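Polymerase X (Deinococcus radiodurans, PDB 2W9M) probably extends DNA at the expense of deoxyribonucleoside triphosphates as a family X repair polymerase, and carries a C-terminal zinc-binding phosphatase-like domain. Local coordinates at residues R42-L47 and T60-V65; D22-L27 and A367-N372. All blocks are in the same frame, centred on the assembly; numbering follows the deposited sequence.

Contact 1: R42-L47 and T60-V65; sequences RSLEEL and TGIPKV
Leu47 and Ile62 meet methyl to methyl, their branches slanting past each other. CD1 of Leu47 lies 3.5 Å from CG2 of Ile62, and the same methyl is 3.8 Å from CD1 of Ile62, so one leucine methyl touches two branches of the isoleucine. In Ile62 chi1 (-40°) sets CG2 anti to the backbone N and CG1 anti to the carbonyl carbon, while chi2 (-69°) turns CD1 back toward Leu47. Leu47 is brought round by an inverse gamma turn centred on Glu46, which bends the chain beyond Ser43 and Leu44. Leu44 backs this pair loosely, its CD2 4.5 Å from CG2 of Ile62, and also packs on Val14 and Leu17 of helix 10-26; a leucine is long enough to serve both neighbours.

Farther back along the helix, small Ser43 lets the loop come close. Its CB is 3.6 Å from the backbone O of Pro63, and its OG lies alongside the lysine chain, 3.2 Å from CD of Lys64. This chain runs extended beyond CG, presenting its methylenes to the serine and carrying its charged end farther on. Ser43 OG makes its weak hydrogen bond to Ser39 O one helical turn back, which suits a hydroxyl facing carbon atoms. Lys64 adopts a left-handed backbone conformation (phi 67°) that turns the chain after Pro63. The run Gly61-Ile62-Pro63-Lys64-Val65 has the character of the hairpin in a helix-hairpin-helix motif, an element that in this family usually binds DNA, as it probably does here, laid against 42-47 in the N-terminal domain.

Contact 2: D22-L27 and A367-N372; sequences DLLDIL and AAYYAN
Tyr369, emerging from an inverse gamma turn centred on Ala368, is the first residue of 367-372 to touch the helix: its CE2 lies 3.6 Å from CD2 of Leu24. With CG anti to the backbone N (chi1 -174°), the ring reaches the leucine, and the two side chains cross at about a right angle. The Tyr369 ring also places its CD2 over the centre of one face of the Tyr370 ring.

Tyr370 meets the same methyl from another direction, about a right angle away: its CD2 is 3.4 Å from CD2 of Leu24 and 3.9 Å from CG of that leucine. Leucine is long enough to set its CD2 methyl in the angle between the two rings. The Tyr370 ring is also packed by Tyr37, Pro84 and Ala87, while its backbone N hydrogen-bonds to Gln91 OE1. An alanine in its place would remove the ring and is likely to open a gap between Leu24 and these neighbours, leaving Tyr369 freer to turn.

The backbone then runs past Leu27, whose CD1 presses to 3.1 Å from the carbonyl O of Tyr370 and 3.6 Å from CA of Ala371. Ala371 turns its methyl away from the helix, to a place about 5 Å from a bound zinc ion; a methyl is a small enough group to sit about 4 Å from the side chain of the zinc ligand His364. Asn372, with a left-handed backbone (phi 60°), brushes Leu27, CB to CB at 4.4 Å, and its ND2 hydrogen-bonds to Ser338 O.

The interface is thus mostly apolar, with no polar bond between the segments, and rests on shape and van der Waals fit; Leu27, which also touches Asp339, places aliphatic carbon next to that zinc ligand.

In the fold
Along the chain the order is 22-27, 42-47, 60-65 and 367-372, so the short closure of contact 1 falls within the long span bridged by contact 2. Their centres are 23 Å apart and their nearest atoms about 9 Å. Helices 10-26 and 34-45 connect them: they follow each other in sequence, and Leu24 also packs on Tyr37. Contact 1, about 41 Å from the centre of the chain, is local to the helix-hairpin-helix region. Contact 2, about 20 Å from that centre, joins this N-terminal region to the zinc-binding domain with its parallel sheet, so it probably helps to set how the N-terminal region sits against the metal-binding domain.

Contact 1: R42-L47 and T60-V65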
ATOM      1  N   ARG A  42      -3.100  23.620 -27.823  1.00 76.28           N
ATOM      2  CA  ARG A  42      -3.922  24.607 -28.513  1.00 71.73           C
ATOM      3  C   ARG A  42      -3.340  24.970 -29.877  1.00 74.43           C
ATOM      4  O   ARG A  42      -4.059  25.428 -30.761  1.00 91.46           O
ATOM      5  CB  ARG A  42      -4.094  25.866 -27.656  1.00 64.93           C
ATOM      6  CG  ARG A  42      -4.559  25.589 -26.234  1.00 80.39           C
ATOM      7  CD  ARG A  42      -5.427  26.722 -25.702  1.00 86.62           C
ATOM      8  NE  ARG A  42      -6.093  26.360 -24.453  1.00 98.04           N
ATOM      9  CZ  ARG A  42      -7.308  26.778 -24.104  1.00 95.18           C
ATOM     10  NH1 ARG A  42      -8.001  27.565 -24.915  1.00 96.15           N
ATOM     11  NH2 ARG A  42      -7.835  26.398 -22.948  1.00 94.61           N
ATOM     12  N   SER A  43      -2.036  24.764 -30.039  1.00 76.73           N
ATOM     13  CA  SER A  43      -1.362  25.042 -31.305  1.00 58.08           C
ATOM     14  C   SER A  43      -1.554  23.898 -32.298  1.00 69.18           C
ATOM     15  O   SER A  43      -1.833  24.129 -33.474  1.00 80.10           O
ATOM     16  CB  SER A  43       0.131  25.312 -31.082  1.00 80.11           C
ATOM     17  OG  SER A  43       0.341  26.554 -30.425  1.00 62.81           O
ATOM     18  N   LEU A  44      -1.405  22.664 -31.824  1.00 80.64           N
ATOM     19  CA  LEU A  44      -1.677  21.494 -32.653  1.00 75.71           C
ATOM     20  C   LEU A  44      -3.134  21.482 -33.088  1.00 83.24           C
ATOM     21  O   LEU A  44      -3.509  20.770 -34.021  1.00 81.24           O
ATOM     22  CB  LEU A  44      -1.348  20.203 -31.903  1.00 70.43           C
ATOM     23  CG  LEU A  44       0.097  19.712 -31.992  1.00 68.28           C
ATOM     24  CD1 LEU A  44       0.232  18.355 -31.321  1.00 74.71           C
ATOM     25  CD2 LEU A  44       0.540  19.637 -33.443  1.00 61.54           C
ATOM     26  N   GLU A  45      -3.951  22.272 -32.399  1.00 67.87           N
ATOM     27  CA  GLU A  45      -5.357  22.415 -32.745  1.00 79.35           C
ATOM     28  C   GLU A  45      -5.500  22.905 -34.185  1.00 91.31           C
ATOM     29  O   GLU A  45      -5.789  22.119 -35.088  1.00 88.20           O
ATOM     30  CB  GLU A  45      -6.043  23.395 -31.792  1.00 80.94           C
ATOM     31  CG  GLU A  45      -7.506  23.090 -31.548  1.00 77.16           C
ATOM     32  CD  GLU A  45      -7.694  21.872 -30.667  1.00 78.50           C
ATOM     33  OE1 GLU A  45      -6.998  21.777 -29.634  1.00 89.63           O
ATOM     34  OE2 GLU A  45      -8.538  21.013 -31.003  1.00 80.47           O
ATOM     35  N   GLU A  46      -5.290  24.203 -34.392  1.00 86.26           N
ATOM     36  CA  GLU A  46      -5.388  24.797 -35.724  1.00 87.72           C
ATOM     37  C   GLU A  46      -4.140  24.510 -36.555  1.00 80.04           C
ATOM     38  O   GLU A  46      -3.200  25.304 -36.571  1.00 82.55           O
ATOM     39  CB  GLU A  46      -5.602  26.309 -35.634  1.00 93.90           C
ATOM     40  CG  GLU A  46      -6.425  26.761 -34.440  1.00105.63           C
ATOM     41  CD  GLU A  46      -5.587  26.918 -33.187  1.00100.81           C
ATOM     42  OE1 GLU A  46      -4.353  26.735 -33.273  1.00 92.44           O
ATOM     43  OE2 GLU A  46      -6.160  27.229 -32.121  1.00103.18           O
ATOM     44  N   LEU A  47      -4.145  23.375 -37.244  1.00 59.21           N
ATOM     45  CA  LEU A  47      -3.020  22.963 -38.076  1.00 76.35           C
ATOM     46  C   LEU A  47      -3.476  21.946 -39.111  1.00 80.61           C
ATOM     47  O   LEU A  47      -3.612  20.760 -38.812  1.00 71.47           O
ATOM     48  CB  LEU A  47      -1.901  22.359 -37.224  1.00 75.44           C
ATOM     49  CG  LEU A  47      -0.991  23.318 -36.455  1.00 76.49           C
ATOM     50  CD1 LEU A  47      -0.020  22.543 -35.584  1.00 75.29           C
ATOM     51  CD2 LEU A  47      -0.245  24.235 -37.412  1.00 73.15           C
ATOM     52  N   THR A  60       9.012  19.743 -35.479  1.00 86.48           N
ATOM     53  CA  THR A  60      10.189  20.600 -35.423  1.00100.22           C
ATOM     54  C   THR A  60       9.903  22.031 -35.890  1.00 87.09           C
ATOM     55  O   THR A  60      10.656  22.954 -35.576  1.00 75.45           O
ATOM     56  CB  THR A  60      11.347  20.004 -36.251  1.00 95.44           C
ATOM     57  OG1 THR A  60      10.818  19.357 -37.415  1.00 78.39           O
ATOM     58  CG2 THR A  60      12.115  18.980 -35.424  1.00 84.83           C
ATOM     59  N   GLY A  61       8.813  22.216 -36.628  1.00 81.43           N
ATOM     60  CA  GLY A  61       8.464  23.527 -37.149  1.00 72.96           C
ATOM     61  C   GLY A  61       7.342  24.219 -36.399  1.00 79.10           C
ATOM     62  O   GLY A  61       7.325  25.445 -36.285  1.00 82.30           O
ATOM     63  N   ILE A  62       6.403  23.430 -35.884  1.00 89.90           N
ATOM     64  CA  ILE A  62       5.216  23.960 -35.211  1.00 91.97           C
ATOM     65  C   ILE A  62       5.555  25.049 -34.197  1.00 85.28           C
ATOM     66  O   ILE A  62       6.615  25.011 -33.569  1.00 88.57           O
ATOM     67  CB  ILE A  62       4.434  22.841 -34.476  1.00 90.98           C
ATOM     68  CG1 ILE A  62       4.404  21.550 -35.303  1.00 74.28           C
ATOM     69  CG2 ILE A  62       3.028  23.312 -34.108  1.00 74.50           C
ATOM     70  CD1 ILE A  62       3.572  21.637 -36.565  1.00 93.17           C
ATOM     71  N   PRO A  63       4.659  26.036 -34.048  1.00 69.41           N
ATOM     72  CA  PRO A  63       4.761  27.053 -32.995  1.00 66.79           C
ATOM     73  C   PRO A  63       4.519  26.487 -31.597  1.00 74.43           C
ATOM     74  O   PRO A  63       3.738  25.547 -31.434  1.00 86.01           O
ATOM     75  CB  PRO A  63       3.640  28.035 -33.351  1.00 67.98           C
ATOM     76  CG  PRO A  63       3.408  27.838 -34.807  1.00 74.52           C
ATOM     77  CD  PRO A  63       3.634  26.380 -35.048  1.00 80.83           C
ATOM     78  N   LYS A  64       5.195  27.064 -30.606  1.00 81.98           N
ATOM     79  CA  LYS A  64       4.978  26.746 -29.192  1.00 80.16           C
ATOM     80  C   LYS A  64       5.388  25.329 -28.784  1.00 74.05           C
ATOM     81  O   LYS A  64       5.160  24.914 -27.647  1.00 68.47           O
ATOM     82  CB  LYS A  64       3.524  27.021 -28.793  1.00 67.02           C
ATOM     83  CG  LYS A  64       3.091  28.458 -29.022  1.00 59.93           C
ATOM     84  CD  LYS A  64       1.693  28.716 -28.497  1.00 50.82           C
ATOM     85  CE  LYS A  64       1.299  30.172 -28.697  1.00 75.43           C
ATOM     86  NZ  LYS A  64      -0.077  30.463 -28.205  1.00 68.38           N
ATOM     87  N   VAL A  65       5.999  24.592 -29.705  1.00 65.96           N
ATOM     88  CA  VAL A  65       6.457  23.243 -29.403  1.00 65.33           C
ATOM     89  C   VAL A  65       7.981  23.186 -29.319  1.00 87.22           C
ATOM     90  O   VAL A  65       8.652  22.750 -30.255  1.00 82.22           O
ATOM     91  CB  VAL A  65       5.940  22.213 -30.431  1.00 76.00           C
ATOM     92  CG1 VAL A  65       4.423  22.134 -30.384  1.00 63.88           C
ATOM     93  CG2 VAL A  65       6.409  22.569 -31.829  1.00 79.49           C
TER

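Contact 2: D22-L27 and A367-N372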
ATOM      1  N   ASP A  22      -3.389  18.463 -17.487  1.00 45.67           N
ATOM      2  CA  ASP A  22      -4.386  18.173 -16.460  1.00 46.94           C
ATOM      3  C   ASP A  22      -3.764  17.421 -15.287  1.00 44.39           C
ATOM      4  O   ASP A  22      -4.082  17.692 -14.128  1.00 43.46           O
ATOM      5  CB  ASP A  22      -5.552  17.370 -17.048  1.00 46.06           C
ATOM      6  CG  ASP A  22      -6.527  18.237 -17.832  1.00 73.96           C
ATOM      7  OD1 ASP A  22      -6.730  19.411 -17.451  1.00 66.07           O
ATOM      8  OD2 ASP A  22      -7.099  17.738 -18.827  1.00 79.51           O
ATOM      9  N   LEU A  23      -2.875  16.479 -15.598  1.00 49.59           N
ATOM     10  CA  LEU A  23      -2.158  15.709 -14.582  1.00 46.15           C
ATOM     11  C   LEU A  23      -1.208  16.583 -13.756  1.00 45.56           C
ATOM     12  O   LEU A  23      -1.118  16.431 -12.536  1.00 55.44           O
ATOM     13  CB  LEU A  23      -1.393  14.548 -15.225  1.00 29.78           C
ATOM     14  CG  LEU A  23      -2.192  13.279 -15.523  1.00 46.32           C
ATOM     15  CD1 LEU A  23      -1.383  12.299 -16.360  1.00 36.49           C
ATOM     16  CD2 LEU A  23      -2.627  12.630 -14.226  1.00 51.38           C
ATOM     17  N   LEU A  24      -0.501  17.490 -14.428  1.00 47.33           N
ATOM     18  CA  LEU A  24       0.380  18.440 -13.749  1.00 46.01           C
ATOM     19  C   LEU A  24      -0.427  19.447 -12.932  1.00 47.45           C
ATOM     20  O   LEU A  24       0.011  19.894 -11.872  1.00 52.51           O
ATOM     21  CB  LEU A  24       1.277  19.161 -14.759  1.00 28.03           C
ATOM     22  CG  LEU A  24       2.263  18.255 -15.499  1.00 41.95           C
ATOM     23  CD1 LEU A  24       2.752  18.889 -16.799  1.00 45.13           C
ATOM     24  CD2 LEU A  24       3.433  17.891 -14.598  1.00 37.30           C
ATOM     25  N   ASP A  25      -1.611  19.792 -13.431  1.00 58.41           N
ATOM     26  CA  ASP A  25      -2.537  20.659 -12.708  1.00 59.31           C
ATOM     27  C   ASP A  25      -2.946  20.053 -11.368  1.00 50.92           C
ATOM     28  O   ASP A  25      -3.058  20.761 -10.368  1.00 48.77           O
ATOM     29  CB  ASP A  25      -3.794  20.925 -13.544  1.00 51.42           C
ATOM     30  CG  ASP A  25      -3.548  21.901 -14.676  1.00 77.35           C
ATOM     31  OD1 ASP A  25      -2.609  22.721 -14.566  1.00 77.27           O
ATOM     32  OD2 ASP A  25      -4.300  21.850 -15.676  1.00 82.99           O
ATOM     33  N   ILE A  26      -3.177  18.743 -11.357  1.00 45.58           N
ATOM     34  CA  ILE A  26      -3.652  18.058 -10.156  1.00 42.96           C
ATOM     35  C   ILE A  26      -2.817  18.370  -8.912  1.00 41.25           C
ATOM     36  O   ILE A  26      -3.367  18.652  -7.848  1.00 38.96           O
ATOM     37  CB  ILE A  26      -3.722  16.533 -10.367  1.00 51.43           C
ATOM     38  CG1 ILE A  26      -4.940  16.176 -11.222  1.00 40.06           C
ATOM     39  CG2 ILE A  26      -3.777  15.806  -9.026  1.00 50.55           C
ATOM     40  CD1 ILE A  26      -5.105  14.690 -11.456  1.00 41.87           C
ATOM     41  N   LEU A  27      -1.495  18.329  -9.050  1.00 48.02           N
ATOM     42  CA  LEU A  27      -0.603  18.551  -7.914  1.00 42.36           C
ATOM     43  C   LEU A  27      -0.058  19.974  -7.885  1.00 52.46           C
ATOM     44  O   LEU A  27      -0.061  20.625  -6.840  1.00 57.12           O
ATOM     45  CB  LEU A  27       0.551  17.546  -7.932  1.00 34.46           C
ATOM     46  CG  LEU A  27       0.165  16.086  -8.201  1.00 40.87           C
ATOM     47  CD1 LEU A  27       1.405  15.221  -8.302  1.00 43.06           C
ATOM     48  CD2 LEU A  27      -0.775  15.548  -7.129  1.00 35.87           C
ATOM     49  N   ALA A 367      13.828  14.836 -10.016  1.00 31.58           N
ATOM     50  CA  ALA A 367      13.484  13.968 -11.141  1.00 39.06           C
ATOM     51  C   ALA A 367      11.999  13.613 -11.243  1.00 36.60           C
ATOM     52  O   ALA A 367      11.460  13.503 -12.345  1.00 35.60           O
ATOM     53  CB  ALA A 367      14.341  12.708 -11.125  1.00 20.78           C
ATOM     54  N   ALA A 368      11.346  13.417 -10.102  1.00 32.56           N
ATOM     55  CA  ALA A 368       9.920  13.114 -10.094  1.00 36.58           C
ATOM     56  C   ALA A 368       9.132  14.362 -10.468  1.00 29.37           C
ATOM     57  O   ALA A 368       8.554  15.024  -9.608  1.00 27.78           O
ATOM     58  CB  ALA A 368       9.482  12.582  -8.731  1.00 32.62           C
ATOM     59  N   TYR A 369       9.111  14.667 -11.761  1.00 37.04           N
ATOM     60  CA  TYR A 369       8.517  15.898 -12.270  1.00 39.24           C
ATOM     61  C   TYR A 369       6.994  15.941 -12.144  1.00 38.17           C
ATOM     62  O   TYR A 369       6.421  16.976 -11.803  1.00 39.77           O
ATOM     63  CB  TYR A 369       8.926  16.113 -13.729  1.00 46.83           C
ATOM     64  CG  TYR A 369       8.480  17.441 -14.284  1.00 51.80           C
ATOM     65  CD1 TYR A 369       9.311  18.551 -14.229  1.00 64.03           C
ATOM     66  CD2 TYR A 369       7.224  17.589 -14.855  1.00 59.10           C
ATOM     67  CE1 TYR A 369       8.905  19.771 -14.731  1.00 77.10           C
ATOM     68  CE2 TYR A 369       6.808  18.806 -15.360  1.00 74.08           C
ATOM     69  CZ  TYR A 369       7.654  19.892 -15.296  1.00 80.35           C
ATOM     70  OH  TYR A 369       7.249  21.107 -15.790  1.00 76.08           O
ATOM     71  N   TYR A 370       6.340  14.819 -12.422  1.00 37.62           N
ATOM     72  CA  TYR A 370       4.884  14.771 -12.411  1.00 34.70           C
ATOM     73  C   TYR A 370       4.331  14.579 -11.007  1.00 33.11           C
ATOM     74  O   TYR A 370       3.119  14.534 -10.811  1.00 49.34           O
ATOM     75  CB  TYR A 370       4.371  13.684 -13.358  1.00 34.26           C
ATOM     76  CG  TYR A 370       4.771  13.928 -14.795  1.00 40.44           C
ATOM     77  CD1 TYR A 370       5.922  13.357 -15.321  1.00 43.78           C
ATOM     78  CD2 TYR A 370       4.014  14.752 -15.617  1.00 45.46           C
ATOM     79  CE1 TYR A 370       6.302  13.589 -16.632  1.00 51.46           C
ATOM     80  CE2 TYR A 370       4.384  14.990 -16.930  1.00 50.09           C
ATOM     81  CZ  TYR A 370       5.529  14.405 -17.432  1.00 60.87           C
ATOM     82  OH  TYR A 370       5.906  14.636 -18.734  1.00 61.13           O
ATOM     83  N   ALA A 371       5.229  14.479 -10.032  1.00 36.46           N
ATOM     84  CA  ALA A 371       4.832  14.342  -8.635  1.00 21.86           C
ATOM     85  C   ALA A 371       5.277  15.556  -7.819  1.00 33.76           C
ATOM     86  O   ALA A 371       5.337  15.502  -6.591  1.00 28.62           O
ATOM     87  CB  ALA A 371       5.402  13.071  -8.055  1.00 28.32           C
ATOM     88  N   ASN A 372       5.594  16.645  -8.515  1.00 36.01           N
ATOM     89  CA  ASN A 372       5.971  17.900  -7.874  1.00 24.88           C
ATOM     90  C   ASN A 372       7.207  17.764  -6.989  1.00 24.38           C
ATOM     91  O   ASN A 372       7.239  18.271  -5.868  1.00 26.91           O
ATOM     92  CB  ASN A 372       4.790  18.455  -7.070  1.00 28.07           C
ATOM     93  CG  ASN A 372       4.978  19.907  -6.671  1.00 36.18           C
ATOM     94  OD1 ASN A 372       5.529  20.711  -7.426  1.00 37.90           O
ATOM     95  ND2 ASN A 372       4.510  20.252  -5.477  1.00 39.59           N
TER